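Local coordinates for protein HIRA (Homo sapiens, PDB 5YJE) that cooperates with ASF1A in replication-independent chromatin assembly as a histone chaperone, represented here by its C-terminal part, at residues 270-281 with 296-307; 285-294 with 334-342. All blocks are in the same frame, centred on the assembly; numbering follows the deposited sequence.

Interaction 1. Residues 270-281 with 296-307; sequences QETTLAYLENQV and WLLVYARYLVNE
An antiparallel helical hairpin is closed here by Leu277 of helix 266-286 and by Trp296, Tyr300 and Tyr303 of helix 290-307. Gln280 CG stands 3.8 Å from the centroid of the Trp296 six-membered ring, almost on its normal, and the bend at chi2 (-57°) folds the amide back so that NE2 also lies over that face, while OE1 is held by Gln248. Leu277 CD2 approaches the indole edge, 3.7 Å from Trp296 CZ3. A serine in place of Trp296 would probably leave Gln280 without its aromatic support and open a gap beside Leu277. The packing is knobs-into-holes, with axes 9.0 Å apart at closest approach and 155° between directions; Leu277 sits among Trp296, Val299, Tyr300 and Tyr303. One face of Tyr303 takes Thr273 CG2, 3.6 Å from the ring centroid, and Glu307 CG covers the opposite face. Leu274 CD2 reaches the edges of both tyrosine rings, 3.5 Å from Tyr300 CE1. The phenol of Tyr300 donates to Glu278 OE1 on the anti side of the carboxylate, Tyr300 OH to OE1 being 2.8 Å; Glu278 OE2 takes the Arg124 backbone N of a second subunit, so this buried carboxylate links hairpin and neighbour. At the far end Gln270 NE2 donates to the anti lone pair of Glu307 OE2 at 2.6 Å, amide and carboxylate planes standing 90° apart.

Interaction 2. Residues 285-294 with 334-342; sequences LTLQSSHEYR and STVVGLRKR
The phenol ring of Tyr293 is met obliquely by two valines: Val336 brings both methyls to one corner, CG2 standing 4.0 Å from Tyr293 CE2, and Val337 CG1 comes in near the root of the ring, 3.9 Å from Tyr293 CB. The Val336 and Tyr293 side chains cross at about a right angle. Val337 is the main plug. With Val337 CG1 anti to the backbone N (chi1 153°), that methyl presses on the first turn of helix 290-307, 3.5 Å from Ser290 CB, while Val337 CG2 turns to the end of helix 266-286 and lies 3.4 Å from Leu285 CD1. Leu285 CD1 also touches Val336 CG2 at 3.6 Å, so one leucine branch spans both valines. Leu339 CD1 rests 3.9 Å from Arg294 CB, and the guanidinium of Arg294 goes on to a salt bridge with Glu347 of helix 341-353. The surface receiving the valines is shaped by a tight break between helices: a Schellman motif with Gln288 at positive phi, then Ser289 as N-cap, its OG donating to Glu292 OE1 at 2.9 Å. On the other side Val337 and Gly338, both at positive phi, form the two-residue turn of a short, weakly bonded beta hairpin, closed by backbone bonds between Val336 and Leu339, of which Leu339 N to Val336 O is weak. What results is a beta-hairpin tip packed through apolar side chains against the elbow of an antiparallel helical hairpin.

Overall arrangement
Both interactions lie in the helical part of the chain, which follows its antiparallel four-stranded sheets, and both use helices 266-286 and 290-307. Their centres are 16 Å apart, on the same side of the chain's centre. The segments alternate along the sequence: 270-281, 285-294, 296-307, then 334-342. Interaction 1 joins the helix bodies, whereas interaction 2 covers the turn connecting them with the short hairpin that precedes helix 341-353. They meet directly where Val281 O lies 3.6 Å from Tyr293 CD1. Because both also touch a second subunit, this helical unit is part of the subunit interface in the three-chain assembly, consistent with the trimerization of HIRA.

Interaction 1. Residues 270-281 with 296-307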
loop_
_atom_site.group_PDB
_atom_site.type_symbol
_atom_site.label_atom_id
_atom_site.label_comp_id
_atom_site.label_asym_id
_atom_site.label_seq_id
_atom_site.Cartn_x
_atom_site.Cartn_y
_atom_site.Cartn_z
ATOM N N GLN B 270 37.154 -12.251 11.478
ATOM C CA GLN B 270 36.683 -10.884 11.290
ATOM C C GLN B 270 35.461 -10.840 10.376
ATOM O O GLN B 270 34.528 -10.072 10.618
ATOM C CB GLN B 270 37.781 -9.999 10.729
ATOM C CG GLN B 270 38.954 -9.760 11.683
ATOM C CD GLN B 270 40.005 -8.879 11.022
ATOM O OE1 GLN B 270 40.499 -9.206 9.947
ATOM N NE2 GLN B 270 40.312 -7.742 11.636
ATOM N N GLU B 271 35.452 -11.637 9.313
ATOM C CA GLU B 271 34.346 -11.517 8.372
ATOM C C GLU B 271 33.078 -12.100 8.974
ATOM O O GLU B 271 31.987 -11.552 8.783
ATOM C CB GLU B 271 34.698 -12.170 7.030
ATOM C CG GLU B 271 35.923 -11.506 6.364
ATOM C CD GLU B 271 35.907 -11.495 4.834
ATOM O OE1 GLU B 271 35.060 -12.166 4.187
ATOM O OE2 GLU B 271 36.767 -10.788 4.268
ATOM N N THR B 272 33.206 -13.182 9.747
ATOM C CA THR B 272 32.036 -13.699 10.445
ATOM C C THR B 272 31.560 -12.722 11.506
ATOM O O THR B 272 30.353 -12.532 11.672
ATOM C CB THR B 272 32.316 -15.067 11.056
ATOM O OG1 THR B 272 33.317 -14.937 12.062
ATOM C CG2 THR B 272 32.769 -16.055 9.997
ATOM N N THR B 273 32.487 -12.058 12.194
ATOM C CA THR B 273 32.097 -11.084 13.207
ATOM C C THR B 273 31.358 -9.906 12.574
ATOM O O THR B 273 30.323 -9.462 13.091
ATOM C CB THR B 273 33.330 -10.611 13.985
ATOM O OG1 THR B 273 33.882 -11.721 14.693
ATOM C CG2 THR B 273 32.977 -9.531 14.998
ATOM N N LEU B 274 31.865 -9.408 11.442
ATOM C CA LEU B 274 31.205 -8.329 10.719
ATOM C C LEU B 274 29.808 -8.751 10.257
ATOM O O LEU B 274 28.829 -8.025 10.459
ATOM C CB LEU B 274 32.052 -7.920 9.520
ATOM C CG LEU B 274 32.849 -6.614 9.450
ATOM C CD1 LEU B 274 33.116 -6.297 8.005
ATOM C CD2 LEU B 274 32.156 -5.456 10.089
ATOM N N ALA B 275 29.707 -9.927 9.628
ATOM C CA ALA B 275 28.425 -10.420 9.149
ATOM C C ALA B 275 27.432 -10.556 10.295
ATOM O O ALA B 275 26.281 -10.127 10.183
ATOM C CB ALA B 275 28.605 -11.758 8.435
ATOM N N TYR B 276 27.883 -11.105 11.423
ATOM C CA TYR B 276 27.029 -11.237 12.590
ATOM C C TYR B 276 26.524 -9.886 13.078
ATOM O O TYR B 276 25.321 -9.720 13.326
ATOM C CB TYR B 276 27.771 -11.949 13.714
ATOM C CG TYR B 276 27.001 -11.912 15.029
ATOM C CD1 TYR B 276 25.843 -12.664 15.191
ATOM C CD2 TYR B 276 27.414 -11.105 16.093
ATOM C CE1 TYR B 276 25.127 -12.641 16.379
ATOM C CE2 TYR B 276 26.712 -11.084 17.294
ATOM C CZ TYR B 276 25.565 -11.860 17.425
ATOM O OH TYR B 276 24.839 -11.859 18.588
ATOM N N LEU B 277 27.428 -8.922 13.272
ATOM C CA LEU B 277 27.004 -7.645 13.841
ATOM C C LEU B 277 26.104 -6.875 12.875
ATOM O O LEU B 277 25.162 -6.194 13.302
ATOM C CB LEU B 277 28.219 -6.811 14.257
ATOM C CG LEU B 277 29.016 -7.303 15.481
ATOM C CD1 LEU B 277 30.343 -6.562 15.632
ATOM C CD2 LEU B 277 28.207 -7.185 16.775
ATOM N N GLU B 278 26.369 -6.985 11.571
ATOM C CA GLU B 278 25.479 -6.392 10.580
ATOM C C GLU B 278 24.104 -7.063 10.606
ATOM O O GLU B 278 23.080 -6.397 10.470
ATOM C CB GLU B 278 26.119 -6.477 9.189
ATOM C CG GLU B 278 27.275 -5.506 8.984
ATOM C CD GLU B 278 28.108 -5.763 7.706
ATOM O OE1 GLU B 278 29.129 -5.065 7.527
ATOM O OE2 GLU B 278 27.754 -6.647 6.880
ATOM N N ASN B 279 24.072 -8.382 10.770
ATOM C CA ASN B 279 22.822 -9.112 10.941
ATOM C C ASN B 279 22.043 -8.600 12.147
ATOM O O ASN B 279 20.833 -8.392 12.064
ATOM C CB ASN B 279 23.102 -10.606 11.101
ATOM C CG ASN B 279 23.326 -11.317 9.770
ATOM O OD1 ASN B 279 22.833 -10.878 8.731
ATOM N ND2 ASN B 279 24.068 -12.431 9.802
ATOM N N GLN B 280 22.725 -8.397 13.279
ATOM C CA GLN B 280 22.070 -7.886 14.486
ATOM C C GLN B 280 21.485 -6.501 14.258
ATOM O O GLN B 280 20.337 -6.230 14.634
ATOM C CB GLN B 280 23.064 -7.840 15.652
ATOM C CG GLN B 280 23.493 -9.187 16.180
ATOM C CD GLN B 280 22.303 -10.025 16.615
ATOM O OE1 GLN B 280 21.647 -10.649 15.786
ATOM N NE2 GLN B 280 22.014 -10.037 17.921
ATOM N N VAL B 281 22.275 -5.602 13.664
ATOM C CA VAL B 281 21.811 -4.242 13.398
ATOM C C VAL B 281 20.586 -4.276 12.483
ATOM O O VAL B 281 19.546 -3.667 12.771
ATOM C CB VAL B 281 22.962 -3.403 12.797
ATOM C CG1 VAL B 281 22.501 -2.010 12.369
ATOM C CG2 VAL B 281 24.135 -3.294 13.782
ATOM N N TRP B 296 23.057 -2.166 19.083
ATOM C CA TRP B 296 23.846 -2.939 18.133
ATOM C C TRP B 296 24.582 -2.052 17.132
ATOM O O TRP B 296 25.685 -2.403 16.697
ATOM C CB TRP B 296 22.953 -3.941 17.416
ATOM C CG TRP B 296 22.602 -5.058 18.291
ATOM C CD1 TRP B 296 21.393 -5.313 18.844
ATOM C CD2 TRP B 296 23.485 -6.090 18.755
ATOM N NE1 TRP B 296 21.455 -6.446 19.612
ATOM C CE2 TRP B 296 22.729 -6.942 19.578
ATOM C CE3 TRP B 296 24.847 -6.375 18.546
ATOM C CZ2 TRP B 296 23.276 -8.060 20.196
ATOM C CZ3 TRP B 296 25.390 -7.481 19.152
ATOM C CH2 TRP B 296 24.608 -8.318 19.964
ATOM N N LEU B 297 24.000 -0.918 16.747
ATOM C CA LEU B 297 24.730 0.012 15.901
ATOM C C LEU B 297 25.977 0.506 16.610
ATOM O O LEU B 297 27.029 0.676 15.983
ATOM C CB LEU B 297 23.848 1.193 15.504
ATOM C CG LEU B 297 24.540 2.278 14.668
ATOM C CD1 LEU B 297 24.865 1.764 13.257
ATOM C CD2 LEU B 297 23.719 3.583 14.606
ATOM N N LEU B 298 25.889 0.715 17.925
ATOM C CA LEU B 298 27.042 1.245 18.643
ATOM C C LEU B 298 28.133 0.189 18.834
ATOM O O LEU B 298 29.329 0.490 18.708
ATOM C CB LEU B 298 26.617 1.802 19.994
ATOM C CG LEU B 298 25.754 3.056 19.706
ATOM C CD1 LEU B 298 25.230 3.792 20.963
ATOM C CD2 LEU B 298 26.438 4.002 18.680
ATOM N N VAL B 299 27.750 -1.063 19.105
ATOM C CA VAL B 299 28.729 -2.149 19.110
ATOM C C VAL B 299 29.380 -2.274 17.734
ATOM O O VAL B 299 30.602 -2.407 17.611
ATOM C CB VAL B 299 28.048 -3.457 19.541
ATOM C CG1 VAL B 299 28.999 -4.616 19.361
ATOM C CG2 VAL B 299 27.529 -3.351 20.975
ATOM N N TYR B 300 28.567 -2.230 16.679
ATOM C CA TYR B 300 29.076 -2.416 15.327
ATOM C C TYR B 300 30.066 -1.325 14.954
ATOM O O TYR B 300 31.103 -1.596 14.332
ATOM C CB TYR B 300 27.905 -2.444 14.348
ATOM C CG TYR B 300 28.294 -2.515 12.893
ATOM C CD1 TYR B 300 29.010 -3.598 12.390
ATOM C CD2 TYR B 300 27.921 -1.511 12.012
ATOM C CE1 TYR B 300 29.360 -3.664 11.051
ATOM C CE2 TYR B 300 28.269 -1.571 10.676
ATOM C CZ TYR B 300 28.986 -2.634 10.202
ATOM O OH TYR B 300 29.308 -2.664 8.866
ATOM N N ALA B 301 29.753 -0.081 15.305
ATOM C CA ALA B 301 30.663 1.012 15.006
ATOM C C ALA B 301 31.958 0.866 15.791
ATOM O O ALA B 301 33.047 1.088 15.246
ATOM C CB ALA B 301 29.993 2.345 15.315
ATOM N N ARG B 302 31.859 0.491 17.073
ATOM C CA ARG B 302 33.063 0.228 17.852
ATOM C C ARG B 302 33.931 -0.826 17.173
ATOM O O ARG B 302 35.154 -0.681 17.102
ATOM C CB ARG B 302 32.680 -0.202 19.273
ATOM C CG ARG B 302 33.850 -0.617 20.168
ATOM C CD ARG B 302 33.569 -0.355 21.651
ATOM N NE ARG B 302 32.183 -0.645 22.033
ATOM C CZ ARG B 302 31.229 0.278 22.194
ATOM N NH1 ARG B 302 31.505 1.568 22.012
ATOM N NH2 ARG B 302 29.997 -0.085 22.539
ATOM N N TYR B 303 33.311 -1.880 16.643
ATOM C CA TYR B 303 34.070 -2.911 15.953
ATOM C C TYR B 303 34.743 -2.363 14.707
ATOM O O TYR B 303 35.930 -2.611 14.481
ATOM C CB TYR B 303 33.175 -4.089 15.583
ATOM C CG TYR B 303 33.973 -5.264 15.077
ATOM C CD1 TYR B 303 34.756 -6.013 15.950
ATOM C CD2 TYR B 303 33.957 -5.626 13.731
ATOM C CE1 TYR B 303 35.486 -7.094 15.503
ATOM C CE2 TYR B 303 34.701 -6.715 13.270
ATOM C CZ TYR B 303 35.460 -7.438 14.163
ATOM O OH TYR B 303 36.190 -8.522 13.741
ATOM N N LEU B 304 33.986 -1.649 13.864
ATOM C CA LEU B 304 34.567 -1.073 12.654
ATOM C C LEU B 304 35.771 -0.205 12.985
ATOM O O LEU B 304 36.767 -0.208 12.252
ATOM C CB LEU B 304 33.532 -0.247 11.886
ATOM C CG LEU B 304 32.232 -0.869 11.362
ATOM C CD1 LEU B 304 31.398 0.183 10.655
ATOM C CD2 LEU B 304 32.542 -2.020 10.437
ATOM N N VAL B 305 35.701 0.537 14.091
ATOM C CA VAL B 305 36.834 1.356 14.508
ATOM C C VAL B 305 38.002 0.475 14.954
ATOM O O VAL B 305 39.146 0.678 14.526
ATOM C CB VAL B 305 36.402 2.340 15.612
ATOM C CG1 VAL B 305 37.614 2.899 16.327
ATOM C CG2 VAL B 305 35.563 3.474 15.019
ATOM N N ASN B 306 37.727 -0.523 15.804
ATOM C CA ASN B 306 38.792 -1.349 16.375
ATOM C C ASN B 306 39.599 -2.056 15.289
ATOM O O ASN B 306 40.835 -2.039 15.312
ATOM C CB ASN B 306 38.206 -2.376 17.351
ATOM C CG ASN B 306 37.745 -1.747 18.652
ATOM O OD1 ASN B 306 38.089 -0.597 18.941
ATOM N ND2 ASN B 306 36.959 -2.495 19.449
ATOM N N GLU B 307 38.913 -2.693 14.337
ATOM C CA GLU B 307 39.562 -3.441 13.268
ATOM C C GLU B 307 39.931 -2.585 12.071
ATOM O O GLU B 307 40.517 -3.114 11.121
ATOM C CB GLU B 307 38.662 -4.580 12.800
ATOM C CG GLU B 307 38.125 -5.419 13.917
ATOM C CD GLU B 307 39.218 -6.134 14.660
ATOM O OE1 GLU B 307 39.282 -5.981 15.896
ATOM O OE2 GLU B 307 40.025 -6.827 14.002
#

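Interaction 2. Residues 285-294 with 334-342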
loop_
_atom_site.group_PDB
_atom_site.type_symbol
_atom_site.label_atom_id
_atom_site.label_comp_id
_atom_site.label_asym_id
_atom_site.label_seq_id
_atom_site.Cartn_x
_atom_site.Cartn_y
_atom_site.Cartn_z
ATOM N N LEU B 285 16.659 -3.146 13.218
ATOM C CA LEU B 285 15.939 -2.223 12.341
ATOM C C LEU B 285 14.645 -2.841 11.795
ATOM O O LEU B 285 13.578 -2.214 11.828
ATOM C CB LEU B 285 16.864 -1.792 11.207
ATOM C CG LEU B 285 16.311 -0.873 10.121
ATOM C CD1 LEU B 285 15.934 0.460 10.704
ATOM C CD2 LEU B 285 17.382 -0.682 9.083
ATOM N N THR B 286 14.731 -4.067 11.277
ATOM C CA THR B 286 13.566 -4.785 10.763
ATOM C C THR B 286 12.465 -4.923 11.818
ATOM O O THR B 286 11.275 -4.781 11.515
ATOM C CB THR B 286 14.005 -6.167 10.274
ATOM O OG1 THR B 286 14.936 -6.022 9.205
ATOM C CG2 THR B 286 12.832 -6.960 9.778
ATOM N N LEU B 287 12.849 -5.231 13.054
ATOM C CA LEU B 287 11.929 -5.304 14.175
ATOM C C LEU B 287 11.466 -3.928 14.640
ATOM O O LEU B 287 10.562 -3.853 15.484
ATOM C CB LEU B 287 12.596 -6.044 15.342
ATOM C CG LEU B 287 12.448 -7.565 15.479
ATOM C CD1 LEU B 287 10.999 -7.979 15.719
ATOM C CD2 LEU B 287 12.972 -8.246 14.247
ATOM N N GLN B 288 12.067 -2.851 14.125
ATOM C CA GLN B 288 11.793 -1.498 14.604
ATOM C C GLN B 288 11.939 -1.413 16.121
ATOM O O GLN B 288 11.143 -0.774 16.806
ATOM C CB GLN B 288 10.403 -1.023 14.167
ATOM C CG GLN B 288 10.164 -1.076 12.671
ATOM C CD GLN B 288 8.745 -0.655 12.283
ATOM O OE1 GLN B 288 8.013 -0.050 13.079
ATOM N NE2 GLN B 288 8.348 -0.994 11.058
ATOM N N SER B 289 12.972 -2.059 16.649
ATOM C CA SER B 289 13.257 -2.070 18.083
ATOM C C SER B 289 14.361 -1.053 18.360
ATOM O O SER B 289 15.546 -1.354 18.202
ATOM C CB SER B 289 13.654 -3.472 18.531
ATOM O OG SER B 289 14.343 -3.438 19.766
ATOM N N SER B 290 13.968 0.134 18.831
ATOM C CA SER B 290 14.853 1.298 18.805
ATOM C C SER B 290 16.026 1.164 19.771
ATOM O O SER B 290 17.176 1.456 19.409
ATOM C CB SER B 290 14.061 2.578 19.103
ATOM O OG SER B 290 13.844 2.724 20.495
ATOM N N HIS B 291 15.756 0.794 21.020
ATOM C CA HIS B 291 16.851 0.654 21.969
ATOM C C HIS B 291 17.849 -0.395 21.485
ATOM O O HIS B 291 19.068 -0.187 21.570
ATOM C CB HIS B 291 16.305 0.313 23.355
ATOM N N GLU B 292 17.350 -1.507 20.930
ATOM C CA GLU B 292 18.237 -2.568 20.457
ATOM C C GLU B 292 18.969 -2.153 19.185
ATOM O O GLU B 292 20.143 -2.503 18.996
ATOM C CB GLU B 292 17.443 -3.859 20.247
ATOM C CG GLU B 292 17.077 -4.547 21.569
ATOM C CD GLU B 292 16.339 -5.867 21.392
ATOM O OE1 GLU B 292 15.487 -5.962 20.482
ATOM O OE2 GLU B 292 16.631 -6.817 22.156
ATOM N N TYR B 293 18.303 -1.385 18.316
ATOM C CA TYR B 293 18.981 -0.858 17.144
ATOM C C TYR B 293 20.151 0.021 17.551
ATOM O O TYR B 293 21.274 -0.153 17.056
ATOM C CB TYR B 293 18.022 -0.067 16.254
ATOM C CG TYR B 293 18.720 0.475 15.012
ATOM C CD1 TYR B 293 18.965 -0.345 13.929
ATOM C CD2 TYR B 293 19.145 1.798 14.933
ATOM C CE1 TYR B 293 19.612 0.127 12.792
ATOM C CE2 TYR B 293 19.791 2.287 13.795
ATOM C CZ TYR B 293 20.028 1.440 12.731
ATOM O OH TYR B 293 20.668 1.881 11.589
ATOM N N ARG B 294 19.900 0.983 18.443
ATOM C CA ARG B 294 20.969 1.865 18.892
ATOM C C ARG B 294 22.102 1.071 19.539
ATOM O O ARG B 294 23.283 1.321 19.267
ATOM C CB ARG B 294 20.413 2.903 19.861
ATOM C CG ARG B 294 21.479 3.743 20.530
ATOM C CD ARG B 294 20.895 4.781 21.478
ATOM N NE ARG B 294 21.958 5.377 22.273
ATOM C CZ ARG B 294 22.503 4.789 23.332
ATOM N NH1 ARG B 294 22.070 3.593 23.727
ATOM N NH2 ARG B 294 23.478 5.395 23.996
ATOM N N SER B 334 15.790 12.411 8.575
ATOM C CA SER B 334 16.569 12.713 9.768
ATOM C C SER B 334 16.443 11.638 10.843
ATOM O O SER B 334 17.173 11.687 11.840
ATOM C CB SER B 334 16.132 14.067 10.326
ATOM O OG SER B 334 14.717 14.154 10.362
ATOM N N THR B 335 15.543 10.676 10.667
ATOM C CA THR B 335 15.198 9.723 11.706
ATOM C C THR B 335 15.396 8.298 11.201
ATOM O O THR B 335 15.271 8.018 10.003
ATOM C CB THR B 335 13.743 9.917 12.159
ATOM O OG1 THR B 335 13.407 11.307 12.093
ATOM C CG2 THR B 335 13.553 9.431 13.586
ATOM N N VAL B 336 15.732 7.407 12.128
ATOM C CA VAL B 336 15.664 5.968 11.909
ATOM C C VAL B 336 15.120 5.370 13.192
ATOM O O VAL B 336 15.632 5.666 14.277
ATOM C CB VAL B 336 17.034 5.341 11.548
ATOM C CG1 VAL B 336 18.131 5.736 12.549
ATOM C CG2 VAL B 336 16.933 3.828 11.466
ATOM N N VAL B 337 14.045 4.586 13.083
ATOM C CA VAL B 337 13.626 3.769 14.215
ATOM C C VAL B 337 13.342 4.723 15.387
ATOM O O VAL B 337 13.532 4.412 16.569
ATOM C CB VAL B 337 14.704 2.668 14.410
ATOM C CG1 VAL B 337 14.851 2.156 15.708
ATOM C CG2 VAL B 337 14.384 1.507 13.552
ATOM N N GLY B 338 12.849 5.912 15.035
ATOM C CA GLY B 338 12.485 6.930 16.002
ATOM C C GLY B 338 13.660 7.444 16.805
ATOM O O GLY B 338 13.580 7.550 18.033
ATOM N N LEU B 339 14.766 7.748 16.130
ATOM C CA LEU B 339 15.938 8.317 16.779
ATOM C C LEU B 339 16.549 9.372 15.869
ATOM O O LEU B 339 16.545 9.224 14.644
ATOM C CB LEU B 339 16.972 7.237 17.113
ATOM C CG LEU B 339 16.619 6.243 18.214
ATOM C CD1 LEU B 339 17.597 5.086 18.213
ATOM C CD2 LEU B 339 16.622 6.937 19.556
ATOM N N ARG B 340 17.046 10.451 16.471
ATOM C CA ARG B 340 17.739 11.487 15.712
ATOM C C ARG B 340 19.101 10.941 15.287
ATOM O O ARG B 340 19.958 10.675 16.136
ATOM C CB ARG B 340 17.877 12.752 16.557
ATOM N N LYS B 341 19.297 10.742 13.979
ATOM C CA LYS B 341 20.511 10.072 13.515
ATOM C C LYS B 341 21.757 10.846 13.917
ATOM O O LYS B 341 22.729 10.266 14.423
ATOM C CB LYS B 341 20.476 9.869 12.001
ATOM C CG LYS B 341 19.160 9.371 11.489
ATOM C CD LYS B 341 19.175 9.141 9.994
ATOM C CE LYS B 341 18.650 7.755 9.655
ATOM N NZ LYS B 341 18.804 7.429 8.214
ATOM N N ARG B 342 21.740 12.167 13.708
ATOM C CA ARG B 342 22.884 12.991 14.077
ATOM C C ARG B 342 23.211 12.861 15.559
ATOM O O ARG B 342 24.384 12.956 15.941
ATOM C CB ARG B 342 22.621 14.449 13.698
ATOM C CG ARG B 342 22.428 14.670 12.201
ATOM C CD ARG B 342 22.642 16.126 11.828
ATOM N NE ARG B 342 21.956 16.524 10.598
ATOM C CZ ARG B 342 22.434 16.315 9.375
ATOM N NH1 ARG B 342 23.592 15.685 9.221
ATOM N NH2 ARG B 342 21.753 16.719 8.306
#